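Local coordinates for protein putative aspartyl-tRNA synthetase (Leishmania major, PDB 6OD8) that probably catalyses the ATP-dependent attachment of L-aspartate to tRNA(Asp) as a class-II aminoacyl-tRNA synthetase, releasing AMP and diphosphate, at residues R222-V227 with G529-V534; H307-V312 with R551-T556. One frame throughout, in Å; residues are numbered along the deposited sequence.

Interaction 1 of 2, residues R222-V227 with G529-V534; sequences RLQSRV and GLERVV
Q224 and L530 meet almost at right angles: the amide arm of the glutamine runs across the end of the leucine, whose CD2 lies 3.6 Å from Q224 CD and 3.7 Å from Q224 CG. With Q224 CG anti to the backbone N (chi1 -164°) and the chain bent at chi2, the carbons pack on the leucine while NE2 passes on to a hydrogen bond with A546 O, which holds the buried amide. V227 and L530 lie alongside, pointing opposite ways, with V227 CG1 3.7 Å from L530 CD1. The same methyl touches V533 CG1 at 3.9 Å, and the other branch, V227 CG2, meets V534 CG2 at 4.0 Å. V227 thus sits among three side chains of the facing helix, with its two methyls divided between them. No hydrogen bond links the segments; the fit is one of aliphatic surfaces, and the axes of the two short helical segments pass 10.0 Å apart, their N-to-C directions 116° apart. Helix 215-237, the motif 1 helix of class-II synthetases, here packs on helix 530-538 of motif 3. Helix 325-342 borders V227 and V533, strand 310-319 flanks L530, and H244 of the second subunit packs on Q224 and L530.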
ATOM      1  N   ARG A 222      14.974  -0.245  -3.419  1.00 17.53           N
ATOM      2  CA  ARG A 222      14.475   0.994  -4.007  1.00 15.88           C
ATOM      3  C   ARG A 222      13.589   0.698  -5.219  1.00 13.48           C
ATOM      4  O   ARG A 222      12.541   1.329  -5.402  1.00 16.04           O
ATOM      5  CB  ARG A 222      15.643   1.897  -4.401  1.00 13.56           C
ATOM      6  CG  ARG A 222      16.430   2.447  -3.185  1.00 20.68           C
ATOM      7  CD  ARG A 222      17.658   3.229  -3.640  1.00 28.00           C
ATOM      8  NE  ARG A 222      17.237   4.378  -4.427  1.00 38.77           N
ATOM      9  CZ  ARG A 222      17.019   5.591  -3.920  1.00 48.12           C
ATOM     10  NH1 ARG A 222      17.208   5.818  -2.624  1.00 42.29           N
ATOM     11  NH2 ARG A 222      16.620   6.579  -4.713  1.00 47.31           N
ATOM     12  N   LEU A 223      14.008  -0.243  -6.071  1.00 12.45           N
ATOM     13  CA  LEU A 223      13.170  -0.606  -7.218  1.00 12.35           C
ATOM     14  C   LEU A 223      11.876  -1.279  -6.778  1.00 11.93           C
ATOM     15  O   LEU A 223      10.820  -1.031  -7.360  1.00 13.21           O
ATOM     16  CB  LEU A 223      13.947  -1.512  -8.185  1.00 12.82           C
ATOM     17  CG  LEU A 223      15.128  -0.804  -8.858  1.00 17.75           C
ATOM     18  CD1 LEU A 223      16.025  -1.834  -9.543  1.00 19.21           C
ATOM     19  CD2 LEU A 223      14.627   0.233  -9.855  1.00 19.15           C
ATOM     20  N   GLN A 224      11.922  -2.093  -5.723  1.00 12.46           N
ATOM     21  CA  GLN A 224      10.685  -2.669  -5.207  1.00 13.55           C
ATOM     22  C   GLN A 224       9.696  -1.578  -4.803  1.00 18.01           C
ATOM     23  O   GLN A 224       8.495  -1.665  -5.104  1.00 13.89           O
ATOM     24  CB  GLN A 224      10.984  -3.588  -4.018  1.00 14.53           C
ATOM     25  CG  GLN A 224       9.804  -4.529  -3.661  1.00 13.32           C
ATOM     26  CD  GLN A 224       9.756  -4.853  -2.170  1.00 17.58           C
ATOM     27  OE1 GLN A 224       9.307  -4.039  -1.365  1.00 23.10           O
ATOM     28  NE2 GLN A 224      10.244  -6.021  -1.805  1.00 15.07           N
ATOM     29  N   SER A 225      10.186  -0.542  -4.125  1.00 16.02           N
ATOM     30  CA  SER A 225       9.334   0.589  -3.789  1.00 14.50           C
ATOM     31  C   SER A 225       8.755   1.239  -5.041  1.00 10.73           C
ATOM     32  O   SER A 225       7.574   1.632  -5.060  1.00 11.57           O
ATOM     33  CB  SER A 225      10.135   1.618  -2.976  1.00 14.76           C
ATOM     34  OG  SER A 225       9.317   2.734  -2.664  1.00 17.82           O
ATOM     35  N   ARG A 226       9.575   1.400  -6.092  1.00 13.51           N
ATOM     36  CA  ARG A 226       9.067   2.027  -7.315  1.00 11.96           C
ATOM     37  C   ARG A 226       7.996   1.171  -7.984  1.00 12.62           C
ATOM     38  O   ARG A 226       7.034   1.712  -8.542  1.00 14.65           O
ATOM     39  CB  ARG A 226      10.202   2.298  -8.316  1.00 14.72           C
ATOM     40  CG  ARG A 226      11.248   3.297  -7.867  1.00 15.16           C
ATOM     41  CD  ARG A 226      10.656   4.673  -7.455  1.00 15.51           C
ATOM     42  NE  ARG A 226      11.732   5.643  -7.254  1.00 16.83           N
ATOM     43  CZ  ARG A 226      11.560   6.909  -6.873  1.00 26.02           C
ATOM     44  NH1 ARG A 226      10.343   7.383  -6.631  1.00 26.23           N
ATOM     45  NH2 ARG A 226      12.616   7.705  -6.717  1.00 26.91           N
ATOM     46  N   VAL A 227       8.131  -0.163  -7.942  1.00 12.43           N
ATOM     47  CA  VAL A 227       7.071  -1.014  -8.515  1.00 14.31           C
ATOM     48  C   VAL A 227       5.732  -0.741  -7.828  1.00 18.05           C
ATOM     49  O   VAL A 227       4.697  -0.562  -8.493  1.00 16.07           O
ATOM     50  CB  VAL A 227       7.434  -2.513  -8.427  1.00 18.45           C
ATOM     51  CG1 VAL A 227       6.211  -3.370  -8.850  1.00 13.13           C
ATOM     52  CG2 VAL A 227       8.655  -2.845  -9.295  1.00 14.13           C
ATOM     53  N   GLY A 529       2.525 -11.096  -7.764  1.00 12.67           N
ATOM     54  CA  GLY A 529       3.471 -11.121  -6.650  1.00 17.33           C
ATOM     55  C   GLY A 529       4.545 -10.046  -6.747  1.00 15.65           C
ATOM     56  O   GLY A 529       5.260  -9.961  -7.755  1.00 14.88           O
ATOM     57  N   LEU A 530       4.678  -9.211  -5.712  1.00 14.57           N
ATOM     58  CA  LEU A 530       5.584  -8.065  -5.810  1.00 15.78           C
ATOM     59  C   LEU A 530       7.046  -8.509  -5.875  1.00 17.33           C
ATOM     60  O   LEU A 530       7.796  -8.079  -6.757  1.00 13.74           O
ATOM     61  CB  LEU A 530       5.363  -7.129  -4.613  1.00 11.34           C
ATOM     62  CG  LEU A 530       6.455  -6.059  -4.420  1.00 13.74           C
ATOM     63  CD1 LEU A 530       6.411  -5.082  -5.556  1.00 12.50           C
ATOM     64  CD2 LEU A 530       6.262  -5.343  -3.060  1.00 11.47           C
ATOM     65  N   GLU A 531       7.470  -9.339  -4.916  1.00 12.77           N
ATOM     66  CA  GLU A 531       8.838  -9.845  -4.912  1.00 13.92           C
ATOM     67  C   GLU A 531       9.142 -10.608  -6.199  1.00 18.03           C
ATOM     68  O   GLU A 531      10.240 -10.486  -6.749  1.00 14.23           O
ATOM     69  CB  GLU A 531       9.053 -10.738  -3.691  1.00 15.92           C
ATOM     70  CG  GLU A 531       8.771 -10.020  -2.362  1.00 19.90           C
ATOM     71  CD  GLU A 531       7.313 -10.130  -1.899  1.00 20.29           C
ATOM     72  OE1 GLU A 531       6.409 -10.422  -2.721  1.00 20.68           O
ATOM     73  OE2 GLU A 531       7.097  -9.950  -0.689  1.00 19.29           O
ATOM     74  N   ARG A 532       8.187 -11.405  -6.690  1.00 15.32           N
ATOM     75  CA  ARG A 532       8.448 -12.171  -7.919  1.00 17.49           C
ATOM     76  C   ARG A 532       8.568 -11.260  -9.137  1.00 20.81           C
ATOM     77  O   ARG A 532       9.393 -11.502 -10.021  1.00 16.51           O
ATOM     78  CB  ARG A 532       7.350 -13.217  -8.157  1.00 19.83           C
ATOM     79  CG  ARG A 532       7.511 -14.474  -7.326  1.00 32.34           C
ATOM     80  CD  ARG A 532       8.622 -15.356  -7.880  1.00 39.04           C
ATOM     81  NE  ARG A 532       8.150 -16.211  -8.973  1.00 40.81           N
ATOM     82  CZ  ARG A 532       8.948 -16.841  -9.833  1.00 40.42           C
ATOM     83  NH1 ARG A 532      10.269 -16.703  -9.755  1.00 35.33           N
ATOM     84  NH2 ARG A 532       8.420 -17.597 -10.784  1.00 45.73           N
ATOM     85  N   VAL A 533       7.769 -10.200  -9.214  1.00 18.07           N
ATOM     86  CA  VAL A 533       7.927  -9.329 -10.366  1.00 19.10           C
ATOM     87  C   VAL A 533       9.286  -8.629 -10.330  1.00 17.33           C
ATOM     88  O   VAL A 533       9.951  -8.523 -11.362  1.00 17.11           O
ATOM     89  CB  VAL A 533       6.723  -8.365 -10.499  1.00 23.68           C
ATOM     90  CG1 VAL A 533       6.848  -7.141  -9.624  1.00 20.75           C
ATOM     91  CG2 VAL A 533       6.540  -7.970 -11.966  1.00 32.12           C
ATOM     92  N   VAL A 534       9.760  -8.209  -9.146  1.00 15.78           N
ATOM     93  CA  VAL A 534      11.093  -7.599  -9.062  1.00 15.71           C
ATOM     94  C   VAL A 534      12.153  -8.621  -9.439  1.00 14.42           C
ATOM     95  O   VAL A 534      13.087  -8.325 -10.193  1.00 16.53           O
ATOM     96  CB  VAL A 534      11.354  -7.008  -7.653  1.00 15.38           C
ATOM     97  CG1 VAL A 534      12.830  -6.555  -7.516  1.00 15.31           C
ATOM     98  CG2 VAL A 534      10.428  -5.858  -7.374  1.00 12.70           C
TER

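Interaction 2 of 2, residues H307-V312 with R551-T556; sequences HLTEFV and RDPQRT
T309 and R551 are joined through the backbone: T309 N donates to R551 O at 2.9 Å, approaching from above the carbonyl plane, 42° out of it. L308 lines the same oxygen: its CA gives a C-H...O contact, and L308 CD2 lies 3.7 Å from R551 O. A chi1 of 54° sets T309 OG1 between its own backbone N and carbonyl carbon, over the R551-D552 peptide and 3.4 Å from R551 CB; this hydroxyl is hydrogen-bonded to Y264 OH of the second subunit. On the other branch, T309 CG2 presses against the proline ring, a tight 3.5 Å from P553 CD. The E310 and R551 side chains lie alongside and point the same way, E310 OE1 resting 3.9 Å from R551 CG. Their charged ends do not pair, and the carboxylate and guanidinium planes stand 82° apart. E310 instead takes K247 N and I248 N of the second subunit, whereas the arginine, bent at chi2, gives NE to I248 O there and NH1 to the chain's own terminal carboxylate at P558. T556 O lies over one face of the R551 guanidinium, toward its rim. A water accepts from R551 N and donates to E310 O at 2.7 Å, a second tie between the backbones. E310 N is buried without a partner. The second segment is shaped by a type I turn from D552 to R555, in which D552 OD1 accepts from Q554 N at 2.8 Å, an Asx turn; R544 forms a salt bridge with OD2. The C-terminal tail is thereby fastened to the start of strand 310-319, the second strand of motif 2, beside strand 289-297 and against the other subunit.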
ATOM      1  N   HIS A 307       9.962 -19.633  -4.062  1.00 22.92           N
ATOM      2  CA  HIS A 307       8.762 -19.602  -3.230  1.00 23.15           C
ATOM      3  C   HIS A 307       9.024 -18.987  -1.859  1.00 22.24           C
ATOM      4  O   HIS A 307      10.018 -19.301  -1.198  1.00 21.19           O
ATOM      5  CB  HIS A 307       8.205 -21.012  -3.038  1.00 34.57           C
ATOM      6  CG  HIS A 307       7.724 -21.643  -4.308  1.00 60.06           C
ATOM      7  ND1 HIS A 307       7.596 -23.006  -4.461  1.00 67.52           N
ATOM      8  CD2 HIS A 307       7.333 -21.093  -5.483  1.00 65.92           C
ATOM      9  CE1 HIS A 307       7.151 -23.270  -5.676  1.00 68.60           C
ATOM     10  NE2 HIS A 307       6.984 -22.127  -6.316  1.00 67.49           N
ATOM     11  N   LEU A 308       8.090 -18.144  -1.428  1.00 21.79           N
ATOM     12  CA  LEU A 308       8.061 -17.552  -0.101  1.00 19.07           C
ATOM     13  C   LEU A 308       6.772 -17.975   0.583  1.00 18.68           C
ATOM     14  O   LEU A 308       5.750 -18.197  -0.080  1.00 22.48           O
ATOM     15  CB  LEU A 308       8.110 -16.020  -0.181  1.00 19.11           C
ATOM     16  CG  LEU A 308       9.336 -15.367  -0.830  1.00 17.37           C
ATOM     17  CD1 LEU A 308       9.089 -13.873  -1.022  1.00 17.87           C
ATOM     18  CD2 LEU A 308      10.582 -15.609   0.036  1.00 19.13           C
ATOM     19  N   THR A 309       6.815 -18.105   1.909  1.00 18.46           N
ATOM     20  CA  THR A 309       5.588 -18.435   2.621  1.00 16.29           C
ATOM     21  C   THR A 309       4.761 -17.195   2.933  1.00 21.07           C
ATOM     22  O   THR A 309       3.547 -17.295   3.140  1.00 22.86           O
ATOM     23  CB  THR A 309       5.903 -19.190   3.907  1.00 21.96           C
ATOM     24  OG1 THR A 309       6.831 -18.433   4.680  1.00 31.84           O
ATOM     25  CG2 THR A 309       6.524 -20.543   3.581  1.00 15.38           C
ATOM     26  N   GLU A 310       5.402 -16.039   3.002  1.00 17.80           N
ATOM     27  CA  GLU A 310       4.704 -14.779   3.120  1.00 12.48           C
ATOM     28  C   GLU A 310       5.272 -13.875   2.053  1.00 16.30           C
ATOM     29  O   GLU A 310       6.499 -13.767   1.927  1.00 17.22           O
ATOM     30  CB  GLU A 310       4.902 -14.148   4.521  1.00 12.49           C
ATOM     31  CG  GLU A 310       4.362 -12.722   4.552  1.00 18.34           C
ATOM     32  CD  GLU A 310       4.363 -12.078   5.949  1.00 20.43           C
ATOM     33  OE1 GLU A 310       4.803 -12.717   6.931  1.00 21.27           O
ATOM     34  OE2 GLU A 310       3.904 -10.923   6.052  1.00 16.05           O
ATOM     35  N   PHE A 311       4.403 -13.222   1.290  1.00 12.25           N
ATOM     36  CA  PHE A 311       4.915 -12.199   0.379  1.00 12.73           C
ATOM     37  C   PHE A 311       3.858 -11.110   0.232  1.00 18.72           C
ATOM     38  O   PHE A 311       2.994 -10.937   1.102  1.00 17.11           O
ATOM     39  CB  PHE A 311       5.395 -12.836  -0.943  1.00 14.96           C
ATOM     40  CG  PHE A 311       4.356 -13.642  -1.665  1.00 18.16           C
ATOM     41  CD1 PHE A 311       3.758 -13.143  -2.821  1.00 22.51           C
ATOM     42  CD2 PHE A 311       4.008 -14.915  -1.221  1.00 25.43           C
ATOM     43  CE1 PHE A 311       2.816 -13.902  -3.528  1.00 30.19           C
ATOM     44  CE2 PHE A 311       3.059 -15.677  -1.910  1.00 27.94           C
ATOM     45  CZ  PHE A 311       2.467 -15.167  -3.067  1.00 29.42           C
ATOM     46  N   VAL A 312       3.965 -10.328  -0.830  1.00 13.04           N
ATOM     47  CA  VAL A 312       3.131  -9.147  -1.015  1.00 15.85           C
ATOM     48  C   VAL A 312       2.404  -9.285  -2.338  1.00 15.85           C
ATOM     49  O   VAL A 312       3.038  -9.508  -3.382  1.00 14.93           O
ATOM     50  CB  VAL A 312       3.943  -7.836  -0.999  1.00 14.85           C
ATOM     51  CG1 VAL A 312       3.010  -6.657  -1.338  1.00 10.86           C
ATOM     52  CG2 VAL A 312       4.670  -7.642   0.357  1.00 17.09           C
ATOM     53  N   ARG A 551      10.421 -14.914   4.461  1.00 15.88           N
ATOM     54  CA  ARG A 551       9.763 -15.975   5.203  1.00 15.92           C
ATOM     55  C   ARG A 551       9.707 -17.201   4.302  1.00 14.89           C
ATOM     56  O   ARG A 551       9.234 -17.106   3.169  1.00 15.56           O
ATOM     57  CB  ARG A 551       8.338 -15.573   5.607  1.00 14.79           C
ATOM     58  CG  ARG A 551       8.263 -14.435   6.648  1.00 16.18           C
ATOM     59  CD  ARG A 551       8.758 -14.998   7.991  1.00 22.30           C
ATOM     60  NE  ARG A 551       8.857 -13.984   9.043  1.00 19.31           N
ATOM     61  CZ  ARG A 551       9.966 -13.310   9.338  1.00 23.67           C
ATOM     62  NH1 ARG A 551      11.091 -13.514   8.652  1.00 21.17           N
ATOM     63  NH2 ARG A 551       9.937 -12.412  10.310  1.00 18.68           N
ATOM     64  N   ASP A 552      10.187 -18.325   4.795  1.00 17.78           N
ATOM     65  CA  ASP A 552       9.972 -19.575   4.069  1.00 18.17           C
ATOM     66  C   ASP A 552       9.767 -20.631   5.152  1.00 20.53           C
ATOM     67  O   ASP A 552       9.826 -20.283   6.344  1.00 19.12           O
ATOM     68  CB  ASP A 552      11.123 -19.841   3.079  1.00 17.33           C
ATOM     69  CG  ASP A 552      12.449 -20.141   3.747  1.00 23.65           C
ATOM     70  OD1 ASP A 552      12.470 -20.725   4.838  1.00 22.60           O
ATOM     71  OD2 ASP A 552      13.500 -19.789   3.162  1.00 25.56           O
ATOM     72  N   PRO A 553       9.490 -21.900   4.818  1.00 21.82           N
ATOM     73  CA  PRO A 553       9.176 -22.862   5.887  1.00 20.52           C
ATOM     74  C   PRO A 553      10.245 -22.964   6.967  1.00 30.12           C
ATOM     75  O   PRO A 553       9.925 -23.299   8.119  1.00 30.87           O
ATOM     76  CB  PRO A 553       9.015 -24.192   5.122  1.00 20.33           C
ATOM     77  CG  PRO A 553       8.593 -23.785   3.772  1.00 20.10           C
ATOM     78  CD  PRO A 553       9.382 -22.529   3.488  1.00 20.24           C
ATOM     79  N   GLN A 554      11.509 -22.692   6.642  1.00 21.87           N
ATOM     80  CA  GLN A 554      12.577 -22.831   7.620  1.00 19.95           C
ATOM     81  C   GLN A 554      13.023 -21.492   8.212  1.00 23.89           C
ATOM     82  O   GLN A 554      13.905 -21.475   9.072  1.00 28.36           O
ATOM     83  CB  GLN A 554      13.777 -23.550   6.986  1.00 29.51           C
ATOM     84  N   ARG A 555      12.445 -20.378   7.784  1.00 22.08           N
ATOM     85  CA  ARG A 555      12.946 -19.070   8.188  1.00 21.07           C
ATOM     86  C   ARG A 555      11.800 -18.195   8.675  1.00 23.85           C
ATOM     87  O   ARG A 555      10.917 -17.831   7.889  1.00 21.62           O
ATOM     88  CB  ARG A 555      13.687 -18.390   7.025  1.00 18.87           C
ATOM     89  CG  ARG A 555      14.134 -16.956   7.362  1.00 18.31           C
ATOM     90  CD  ARG A 555      14.998 -16.344   6.268  1.00 21.86           C
ATOM     91  NE  ARG A 555      16.313 -16.997   6.117  1.00 24.95           N
ATOM     92  CZ  ARG A 555      17.355 -16.796   6.927  1.00 22.03           C
ATOM     93  NH1 ARG A 555      17.248 -15.970   7.966  1.00 21.25           N
ATOM     94  NH2 ARG A 555      18.503 -17.422   6.701  1.00 21.15           N
ATOM     95  N   THR A 556      11.838 -17.834   9.966  1.00 16.53           N
ATOM     96  CA  THR A 556      10.973 -16.805  10.535  1.00 17.74           C
ATOM     97  C   THR A 556      11.772 -15.702  11.232  1.00 19.40           C
ATOM     98  O   THR A 556      11.188 -14.930  12.004  1.00 19.90           O
ATOM     99  CB  THR A 556       9.998 -17.405  11.547  1.00 22.14           C
ATOM    100  OG1 THR A 556      10.739 -18.155  12.517  1.00 27.29           O
ATOM    101  CG2 THR A 556       9.015 -18.335  10.855  1.00 27.42           C
TER
HETATM  102  O   HOH W   1       9.079 -13.195   2.594  1.00 20.27           O

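How the interactions relate
The two contacts, centres about 16 Å apart, meet where strand 310-319 passes the start of helix 530-538. L530 N of interaction 1 probably hydrogen-bonds to V312 O of interaction 2 at 2.9 Å, and E531 OE1 probably accepts from V312 N, 3.1 Å away, with F311 CB beside it. A looser touch joins E531 CG to L308 CD1. Together they tie motif 1, motif 2 and motif 3 of the class-II catalytic domain to the C-terminal tail. Motifs 2 and 3 supply the ATP-binding core in this family. Both contacts also border the second subunit, consistent with motif 1 building the dimer interface.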